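Local coordinates for MgGH51 (Meripilus giganteus, PDB 6ZPV), which is a GH51 alpha-L-arabinofuranosidase that hydrolyses terminal alpha-L-arabinofuranosyl residues, probably from arabinose-bearing plant polysaccharides, at residues L449-V454 with S588-A593; K505-F510 with Q595-K600. One frame throughout, in Å; residues are numbered along the deposited sequence. Where two conformers were deposited one is given.

How the contacts relate
Contacts 1 and 2 both use the long loop between strands 575-582 and 600-605, which lies first against the loop 449-454 and then against the start of helix 507-517. Their centres are 9 Å apart, and their segments alternate along the chain. Two polar links join them. Asn589 OD1 of contact 1 lies 2.8 Å from Ile597 N of contact 2, a probable hydrogen bond within the loop. Thr453 O lies 2.8 Å from Thr507 OG1, where the bond is weak. Contact 1 touches a glycan, probably N-linked, through Pro591 and Glu592, whereas contact 2 is a more buried, apolar contact. Each centre is 19 Å from that of the chain.

Contact 1: L449-V454 with S588-A593. With NAG (2-acetamido-2-deoxy-beta-D-glucopyranose), chain C; NAG (2-acetamido-2-deoxy-beta-D-glucopyranose), chain B.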
ATOM      1  N   LEU A 449       9.480 -12.131 -12.962  1.00 13.51           N
ATOM      2  CA  LEU A 449       8.191 -11.735 -13.547  1.00 13.51           C
ATOM      3  C   LEU A 449       8.054 -10.218 -13.479  1.00 13.10           C
ATOM      4  O   LEU A 449       8.100  -9.630 -12.372  1.00 14.30           O
ATOM      5  CB  LEU A 449       7.070 -12.419 -12.791  1.00 13.31           C
ATOM      6  CG  LEU A 449       7.049 -13.948 -12.865  1.00 14.63           C
ATOM      7  CD1 LEU A 449       5.884 -14.534 -12.145  1.00 15.52           C
ATOM      8  CD2 LEU A 449       7.215 -14.512 -14.274  1.00 16.43           C
ATOM      9  N   ALA A 450       7.851  -9.563 -14.623  1.00 13.30           N
ATOM     10  CA  ALA A 450       7.572  -8.126 -14.676  1.00 13.03           C
ATOM     11  C   ALA A 450       6.185  -7.811 -14.063  1.00 12.51           C
ATOM     12  O   ALA A 450       6.024  -6.752 -13.488  1.00 13.14           O
ATOM     13  CB  ALA A 450       7.645  -7.638 -16.079  1.00 14.11           C
ATOM     14  N   PHE A 451       5.230  -8.735 -14.275  1.00 12.02           N
ATOM     15  CA  PHE A 451       3.869  -8.661 -13.743  1.00 12.10           C
ATOM     16  C   PHE A 451       3.481 -10.081 -13.354  1.00 12.05           C
ATOM     17  O   PHE A 451       3.998 -11.046 -13.916  1.00 12.79           O
ATOM     18  CB  PHE A 451       2.894  -8.135 -14.821  1.00 13.23           C
ATOM     19  CG  PHE A 451       3.131  -6.710 -15.231  1.00 12.52           C
ATOM     20  CD1 PHE A 451       2.682  -5.673 -14.429  1.00 13.06           C
ATOM     21  CD2 PHE A 451       3.817  -6.406 -16.393  1.00 13.50           C
ATOM     22  CE1 PHE A 451       2.936  -4.348 -14.741  1.00 13.60           C
ATOM     23  CE2 PHE A 451       4.082  -5.088 -16.740  1.00 15.70           C
ATOM     24  CZ  PHE A 451       3.584  -4.063 -15.919  1.00 14.12           C
ATOM     25  N   PRO A 452       2.535 -10.235 -12.426  1.00 11.72           N
ATOM     26  CA  PRO A 452       2.028 -11.568 -12.130  1.00 11.93           C
ATOM     27  C   PRO A 452       1.522 -12.222 -13.429  1.00 12.09           C
ATOM     28  O   PRO A 452       1.034 -11.536 -14.341  1.00 12.63           O
ATOM     29  CB  PRO A 452       0.886 -11.308 -11.145  1.00 11.19           C
ATOM     30  CG  PRO A 452       1.265  -9.984 -10.477  1.00 11.62           C
ATOM     31  CD  PRO A 452       1.880  -9.183 -11.631  1.00 11.65           C
ATOM     32  N   THR A 453       1.595 -13.532 -13.486  1.00 11.97           N
ATOM     33  CA  THR A 453       1.133 -14.329 -14.621  1.00 12.88           C
ATOM     34  C   THR A 453       0.025 -15.278 -14.152  1.00 11.65           C
ATOM     35  O   THR A 453      -0.285 -15.426 -12.965  1.00 12.12           O
ATOM     36  CB  THR A 453       2.302 -15.115 -15.250  1.00 12.12           C
ATOM     37  OG1 THR A 453       2.781 -15.998 -14.226  1.00 13.06           O
ATOM     38  CG2 THR A 453       3.409 -14.202 -15.769  1.00 13.39           C
ATOM     39  N   VAL A 454      -0.588 -15.950 -15.111  1.00 12.53           N
ATOM     40  CA  VAL A 454      -1.560 -17.011 -14.750  1.00 12.72           C
ATOM     41  C   VAL A 454      -0.822 -18.073 -13.935  1.00 12.50           C
ATOM     42  O   VAL A 454      -1.323 -18.577 -12.920  1.00 13.44           O
ATOM     43  CB  VAL A 454      -2.293 -17.559 -15.952  1.00 12.68           C
ATOM     44  CG1 VAL A 454      -3.307 -18.606 -15.535  1.00 14.72           C
ATOM     45  CG2 VAL A 454      -3.008 -16.463 -16.733  1.00 13.83           C
ATOM     46  N   SER A 588      -0.292 -12.246 -18.693  1.00 15.55           N
ATOM     47  CA  SER A 588      -0.291 -11.174 -17.677  0.70 14.89           C
ATOM     48  C   SER A 588      -1.220 -10.046 -18.122  1.00 14.01           C
ATOM     49  O   SER A 588      -1.422  -9.831 -19.328  1.00 15.14           O
ATOM     50  CB  SER A 588       1.107 -10.515 -17.508  0.70 16.70           C
ATOM     51  OG  SER A 588       2.089 -11.278 -16.847  0.70 16.46           O
ATOM     52  N   ASN A 589      -1.710  -9.279 -17.164  1.00 13.45           N
ATOM     53  CA  ASN A 589      -2.313  -7.963 -17.429  1.00 13.50           C
ATOM     54  C   ASN A 589      -1.208  -6.920 -17.397  1.00 13.91           C
ATOM     55  O   ASN A 589      -0.411  -6.855 -16.482  1.00 13.88           O
ATOM     56  CB  ASN A 589      -3.427  -7.677 -16.420  1.00 13.13           C
ATOM     57  CG  ASN A 589      -4.562  -8.676 -16.639  1.00 13.76           C
ATOM     58  OD1 ASN A 589      -4.854  -9.008 -17.802  1.00 15.36           O
ATOM     59  ND2 ASN A 589      -5.190  -9.115 -15.543  1.00 14.06           N
ATOM     60  N   THR A 590      -1.149  -6.106 -18.456  1.00 15.15           N
ATOM     61  CA  THR A 590      -0.070  -5.107 -18.620  1.00 15.26           C
ATOM     62  C   THR A 590      -0.665  -3.785 -18.992  1.00 14.87           C
ATOM     63  O   THR A 590      -1.844  -3.660 -19.288  1.00 16.44           O
ATOM     64  CB  THR A 590       0.859  -5.537 -19.769  1.00 17.00           C
ATOM     65  OG1 THR A 590       0.101  -5.456 -20.976  1.00 19.54           O
ATOM     66  CG2 THR A 590       1.407  -6.921 -19.588  1.00 16.72           C
ATOM     67  N   PRO A 591       0.141  -2.692 -18.980  1.00 17.30           N
ATOM     68  CA  PRO A 591      -0.424  -1.396 -19.356  1.00 19.05           C
ATOM     69  C   PRO A 591      -1.000  -1.413 -20.784  1.00 20.36           C
ATOM     70  O   PRO A 591      -2.056  -0.786 -20.993  1.00 22.12           O
ATOM     71  CB  PRO A 591       0.808  -0.456 -19.264  1.00 20.50           C
ATOM     72  CG  PRO A 591       1.588  -1.077 -18.140  1.00 19.77           C
ATOM     73  CD  PRO A 591       1.485  -2.560 -18.366  1.00 17.28           C
ATOM     74  N   GLU A 592      -0.392  -2.217 -21.671  1.00 19.63           N
ATOM     75  CA  GLU A 592      -0.855  -2.336 -23.062  1.00 23.27           C
ATOM     76  C   GLU A 592      -2.133  -3.193 -23.200  1.00 21.46           C
ATOM     77  O   GLU A 592      -2.904  -2.979 -24.134  1.00 25.28           O
ATOM     78  CB  GLU A 592       0.282  -2.825 -23.958  1.00 26.65           C
ATOM     79  CG  GLU A 592       1.440  -1.867 -23.945  1.00 33.27           C
ATOM     80  CD  GLU A 592       2.229  -1.676 -22.662  1.00 34.09           C
ATOM     81  OE1 GLU A 592       2.406  -2.701 -21.897  1.00 30.51           O
ATOM     82  OE2 GLU A 592       2.708  -0.463 -22.442  1.00 34.77           O
ATOM     83  N   ALA A 593      -2.298  -4.137 -22.301  1.00 19.05           N
ATOM     84  CA  ALA A 593      -3.409  -5.116 -22.351  1.00 17.98           C
ATOM     85  C   ALA A 593      -3.885  -5.314 -20.915  1.00 16.97           C
ATOM     86  O   ALA A 593      -3.599  -6.352 -20.305  1.00 16.53           O
ATOM     87  CB  ALA A 593      -3.036  -6.408 -23.041  1.00 20.40           C
TER
HETATM   88  C1  NAG C   2       4.107   3.248 -22.948  1.00 32.61           C
HETATM   89  C2  NAG C   2       2.958   2.902 -23.892  1.00 31.00           C
HETATM   90  C3  NAG C   2       3.400   2.051 -25.124  1.00 41.30           C
HETATM   91  C4  NAG C   2       4.557   2.738 -25.843  1.00 56.12           C
HETATM   92  C5  NAG C   2       5.621   3.084 -24.764  1.00 47.28           C
HETATM   93  C6  NAG C   2       6.864   3.766 -25.282  1.00 49.96           C
HETATM   94  C7  NAG C   2       0.794   2.692 -22.843  1.00 29.11           C
HETATM   95  C8  NAG C   2      -0.169   1.702 -22.191  1.00 29.65           C
HETATM   96  N2  NAG C   2       1.967   2.212 -23.224  1.00 28.73           N
HETATM   97  O3  NAG C   2       2.333   1.772 -26.046  1.00 48.18           O
HETATM   98  O4  NAG C   2       5.045   1.882 -26.941  1.00 78.37           O
HETATM   99  O5  NAG C   2       5.098   3.905 -23.636  1.00 35.37           O
HETATM  100  O6  NAG C   2       6.519   5.142 -25.559  1.00 62.29           O
HETATM  101  O7  NAG C   2       0.488   3.867 -23.086  1.00 35.28           O
HETATM  102  C1  NAG B   1       4.867   5.340 -18.125  1.00 17.19           C
HETATM  103  C2  NAG B   1       5.445   6.103 -19.344  1.00 18.29           C
HETATM  104  C3  NAG B   1       4.672   5.809 -20.625  1.00 20.17           C
HETATM  105  C4  NAG B   1       4.475   4.290 -20.810  1.00 23.52           C
HETATM  106  C5  NAG B   1       3.864   3.750 -19.579  1.00 20.87           C
HETATM  107  C6  NAG B   1       3.504   2.232 -19.621  1.00 22.74           C
HETATM  108  C7  NAG B   1       6.666   8.175 -18.902  1.00 23.02           C
HETATM  109  C8  NAG B   1       6.456   9.628 -18.633  1.00 26.82           C
HETATM  110  N2  NAG B   1       5.505   7.543 -19.035  1.00 19.67           N
HETATM  111  O3  NAG B   1       5.387   6.365 -21.734  1.00 23.04           O
HETATM  112  O4  NAG B   1       3.606   4.154 -21.966  1.00 25.47           O
HETATM  113  O5  NAG B   1       4.749   3.980 -18.477  1.00 19.21           O
HETATM  114  O6  NAG B   1       4.711   1.559 -19.888  1.00 28.76           O
HETATM  115  O7  NAG B   1       7.783   7.699 -19.046  1.00 30.82           O
HETATM  116  O   HOH W   1      -1.161  -9.920 -14.297  1.00 12.66           O
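Phe451 lays its ring against the backbone and proline of the 588-593 loop, while Ser588 reaches back to the main chain beside it; together the two segments bury 250 Å². The Phe451 ring owes its place to a chi1 of -66°, which sets CG anti to the carbonyl carbon and swings the ring along the loop. Over one of its faces sits the Asn589 carbonyl, with Asn589 O 3.8 Å from Phe451 CG. Farther out, Pro591 CD meets Phe451 CZ at 3.6 Å, the proline and the ring being inclined to each other. Thr590 runs roughly at right angles to the phenylalanine and brings its CG2 to 4.0 Å from Phe451 CD2.

The polar part centres on the carbonyl of Pro452. In one of the two deposited conformers of Ser588, OG donates to Pro452 O at 2.7 Å, with a C=O...donor angle of 125° and the hydroxyl above the carbonyl plane. A water donates to the same Pro452 O, also at 2.7 Å, and accepts from Asn589 N, so in this conformer the carbonyl has two donors and the segments are bridged twice. Thr453 CG2 flanks the serine, 3.4 Å from Ser588 OG, at the N-cap of helix 454-469. The Asn589 side chain turns to other partners, Ile597 N and Lys505 O.

Beyond the phenylalanine the loop folds on itself in an ST motif: Thr590 OG1 accepts from Ala593 N at 3.0 Å. At this turn Glu592 OE2 accepts from NAG N2 (chain C) at 2.9 Å, almost straight at 172°. The two sugars are linked and lie beside Val486 and Asn487, consistent with an N-glycan carried by Asn487 whose second sugar rests against Pro591 and Glu592.

Contact 2: K505-F510 with Q595-K600; sequences KSTSFF and QAIVPK
This is a buried apolar contact between the first turn of helix 507-517 and the loop that leads into strand 600-605, an outermost strand of the seven-stranded antiparallel sheet. No hydrogen bond crosses between the segments, and the 211 Å² they bury centres on the ring of Phe510. The clearest evidence is a CH-pi contact: Pro599 CD stands 3.5 Å from the centroid of the Phe510 ring and only 10° off its normal, hence squarely over the face. The proline and the phenylalanine side chains cross at about a right angle. On the opposite face Phe509 CD2 lies 3.9 Å above the Phe510 plane, offset toward the rim, so the ring is held from both sides.

Phe510 takes chi1 -71°, with CG anti to the carbonyl carbon, and this delivers the ring to the loop. Its CE2 corner meets the loop backbone, with Ile597 O 3.5 Å from Phe510 CE2, and one valine branch, with Val598 CG1 4.1 Å from the same CE2. One turn earlier, methyl meets methyl: Thr507 CG2 lies 3.9 Å from Ile597 CG2. On the isoleucine it is the CG2 branch, lying opposite the backbone N, that does the touching.

Ser506 is the N-cap of the helix: Ser506 OG accepts from Phe509 N at 2.8 Å, with an N-H...O angle of 155°, and is also hydrogen-bonded to Leu495 O.

Leu581 of strand 575-582 touches Phe510, Ile597 and Pro599 alike and so underlies the contact from the sheet. Helix 454-469 packs on Thr507 through Val454 and Ala457, and helix 211-219 meets Phe509, placing the contact where helices of the barrel domain abut the C-terminal sheet.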
ATOM      1  N   LYS A 505      -5.326  -4.449 -12.760  1.00 12.33           N
ATOM      2  CA  LYS A 505      -5.571  -5.496 -11.761  1.00 12.23           C
ATOM      3  C   LYS A 505      -4.906  -6.765 -12.279  1.00 12.07           C
ATOM      4  O   LYS A 505      -5.270  -7.291 -13.322  1.00 12.79           O
ATOM      5  CB  LYS A 505      -7.086  -5.695 -11.599  1.00 14.36           C
ATOM      6  CG  LYS A 505      -7.805  -4.486 -11.033  1.00 18.46           C
ATOM      7  CD  LYS A 505      -9.249  -4.509 -11.092  1.00 20.72           C
ATOM      8  CE  LYS A 505      -9.767  -3.077 -10.895  1.00 26.82           C
ATOM      9  NZ  LYS A 505     -11.241  -3.039 -10.834  1.00 31.55           N
ATOM     10  N   SER A 506      -3.931  -7.272 -11.543  1.00 11.83           N
ATOM     11  CA  SER A 506      -3.127  -8.434 -11.982  1.00 11.87           C
ATOM     12  C   SER A 506      -3.925  -9.746 -11.881  1.00 10.78           C
ATOM     13  O   SER A 506      -4.918  -9.869 -11.163  1.00 11.60           O
ATOM     14  CB  SER A 506      -1.874  -8.543 -11.185  1.00 11.73           C
ATOM     15  OG  SER A 506      -2.098  -8.993  -9.844  1.00 11.24           O
ATOM     16  N   THR A 507      -3.350 -10.783 -12.501  1.00 11.30           N
ATOM     17  CA  THR A 507      -3.837 -12.157 -12.263  1.00 11.13           C
ATOM     18  C   THR A 507      -3.849 -12.518 -10.760  1.00 10.78           C
ATOM     19  O   THR A 507      -4.835 -13.046 -10.258  1.00 11.54           O
ATOM     20  CB  THR A 507      -2.967 -13.150 -13.052  1.00 11.32           C
ATOM     21  OG1 THR A 507      -1.607 -12.935 -12.642  1.00 11.82           O
ATOM     22  CG2 THR A 507      -3.086 -12.986 -14.568  1.00 12.23           C
ATOM     23  N   SER A 508      -2.755 -12.159 -10.084  1.00 10.85           N
ATOM     24  CA  SER A 508      -2.662 -12.421  -8.655  1.00 10.46           C
ATOM     25  C   SER A 508      -3.696 -11.631  -7.847  1.00 10.84           C
ATOM     26  O   SER A 508      -4.186 -12.164  -6.855  1.00 10.94           O
ATOM     27  CB  SER A 508      -1.223 -12.157  -8.162  1.00 11.11           C
ATOM     28  OG  SER A 508      -0.347 -13.124  -8.702  1.00 12.00           O
ATOM     29  N   PHE A 509      -4.010 -10.400  -8.281  1.00 10.59           N
ATOM     30  CA  PHE A 509      -5.089  -9.641  -7.638  1.00 10.67           C
ATOM     31  C   PHE A 509      -6.380 -10.429  -7.709  1.00 10.72           C
ATOM     32  O   PHE A 509      -7.107 -10.542  -6.707  1.00 11.20           O
ATOM     33  CB  PHE A 509      -5.261  -8.289  -8.333  1.00 11.52           C
ATOM     34  CG  PHE A 509      -6.509  -7.554  -7.886  1.00 12.09           C
ATOM     35  CD1 PHE A 509      -6.480  -6.719  -6.796  1.00 13.47           C
ATOM     36  CD2 PHE A 509      -7.720  -7.720  -8.561  1.00 14.02           C
ATOM     37  CE1 PHE A 509      -7.631  -6.036  -6.420  1.00 15.70           C
ATOM     38  CE2 PHE A 509      -8.868  -7.026  -8.189  1.00 16.02           C
ATOM     39  CZ  PHE A 509      -8.793  -6.196  -7.096  1.00 17.79           C
ATOM     40  N   PHE A 510      -6.710 -10.974  -8.888  1.00 10.98           N
ATOM     41  CA  PHE A 510      -7.961 -11.728  -9.000  1.00 11.11           C
ATOM     42  C   PHE A 510      -7.927 -12.990  -8.147  1.00 10.77           C
ATOM     43  O   PHE A 510      -8.967 -13.324  -7.597  1.00 11.94           O
ATOM     44  CB  PHE A 510      -8.294 -12.010 -10.471  1.00 11.94           C
ATOM     45  CG  PHE A 510      -8.710 -10.775 -11.232  1.00 11.93           C
ATOM     46  CD1 PHE A 510      -9.829 -10.057 -10.842  1.00 13.71           C
ATOM     47  CD2 PHE A 510      -8.003 -10.335 -12.342  1.00 13.86           C
ATOM     48  CE1 PHE A 510     -10.215  -8.946 -11.565  1.00 14.51           C
ATOM     49  CE2 PHE A 510      -8.386  -9.243 -13.062  1.00 15.01           C
ATOM     50  CZ  PHE A 510      -9.474  -8.539 -12.645  1.00 15.24           C
ATOM     51  N   GLN A 595      -6.668  -5.798 -19.422  1.00 17.73           N
ATOM     52  CA  GLN A 595      -7.759  -6.741 -19.165  1.00 19.40           C
ATOM     53  C   GLN A 595      -7.593  -8.002 -20.008  1.00 17.78           C
ATOM     54  O   GLN A 595      -8.578  -8.676 -20.383  1.00 20.43           O
ATOM     55  CB  GLN A 595      -9.113  -6.061 -19.291  1.00 22.70           C
ATOM     56  CG  GLN A 595      -9.325  -4.944 -18.285  1.00 25.48           C
ATOM     57  CD  GLN A 595     -10.710  -4.412 -18.390  1.00 35.42           C
ATOM     58  OE1 GLN A 595     -11.111  -3.926 -19.443  1.00 43.88           O
ATOM     59  NE2 GLN A 595     -11.457  -4.505 -17.313  1.00 45.57           N
ATOM     60  N   ALA A 596      -6.364  -8.388 -20.266  1.00 16.54           N
ATOM     61  CA  ALA A 596      -6.110  -9.631 -20.996  1.00 17.59           C
ATOM     62  C   ALA A 596      -6.711 -10.827 -20.261  1.00 16.89           C
ATOM     63  O   ALA A 596      -7.277 -11.745 -20.898  1.00 18.91           O
ATOM     64  CB  ALA A 596      -4.621  -9.849 -21.174  1.00 17.95           C
ATOM     65  N   ILE A 597      -6.576 -10.889 -18.951  1.00 15.18           N
ATOM     66  CA  ILE A 597      -6.987 -12.022 -18.085  1.00 15.10           C
ATOM     67  C   ILE A 597      -7.903 -11.522 -16.989  1.00 15.64           C
ATOM     68  O   ILE A 597      -7.418 -10.849 -16.056  1.00 16.70           O
ATOM     69  CB  ILE A 597      -5.787 -12.760 -17.489  1.00 15.05           C
ATOM     70  CG1 ILE A 597      -4.753 -13.219 -18.520  1.00 15.18           C
ATOM     71  CG2 ILE A 597      -6.241 -13.915 -16.627  1.00 16.86           C
ATOM     72  CD1 ILE A 597      -5.259 -14.208 -19.505  1.00 17.10           C
ATOM     73  N   VAL A 598      -9.198 -11.821 -17.113  1.00 14.86           N
ATOM     74  CA  VAL A 598     -10.205 -11.438 -16.117  1.00 15.68           C
ATOM     75  C   VAL A 598     -11.083 -12.634 -15.820  1.00 15.27           C
ATOM     76  O   VAL A 598     -11.258 -13.532 -16.648  1.00 15.83           O
ATOM     77  CB  VAL A 598     -11.008 -10.232 -16.603  1.00 18.50           C
ATOM     78  CG1 VAL A 598     -10.083  -9.027 -16.822  1.00 18.79           C
ATOM     79  CG2 VAL A 598     -11.822 -10.585 -17.828  1.00 20.40           C
ATOM     80  N   PRO A 599     -11.648 -12.694 -14.613  1.00 14.65           N
ATOM     81  CA  PRO A 599     -12.470 -13.841 -14.253  1.00 15.30           C
ATOM     82  C   PRO A 599     -13.780 -13.846 -15.058  1.00 15.27           C
ATOM     83  O   PRO A 599     -14.293 -12.779 -15.430  1.00 18.21           O
ATOM     84  CB  PRO A 599     -12.723 -13.656 -12.757  1.00 17.57           C
ATOM     85  CG  PRO A 599     -12.140 -12.471 -12.345  1.00 23.34           C
ATOM     86  CD  PRO A 599     -11.432 -11.780 -13.496  1.00 15.34           C
ATOM     87  N   LYS A 600     -14.338 -15.018 -15.234  1.00 13.89           N
ATOM     88  CA  LYS A 600     -15.652 -15.228 -15.845  1.00 14.58           C
ATOM     89  C   LYS A 600     -16.558 -15.882 -14.830  1.00 14.93           C
ATOM     90  O   LYS A 600     -16.177 -16.858 -14.176  1.00 14.24           O
ATOM     91  CB  LYS A 600     -15.508 -16.094 -17.102  1.00 18.39           C
ATOM     92  CG  LYS A 600     -14.466 -15.578 -18.114  1.00 30.18           C
ATOM     93  CD  LYS A 600     -14.458 -14.153 -18.621  1.00 44.15           C
ATOM     94  CE  LYS A 600     -13.305 -13.787 -19.557  1.00 47.63           C
ATOM     95  NZ  LYS A 600     -13.719 -12.608 -20.378  1.00 57.32           N
TER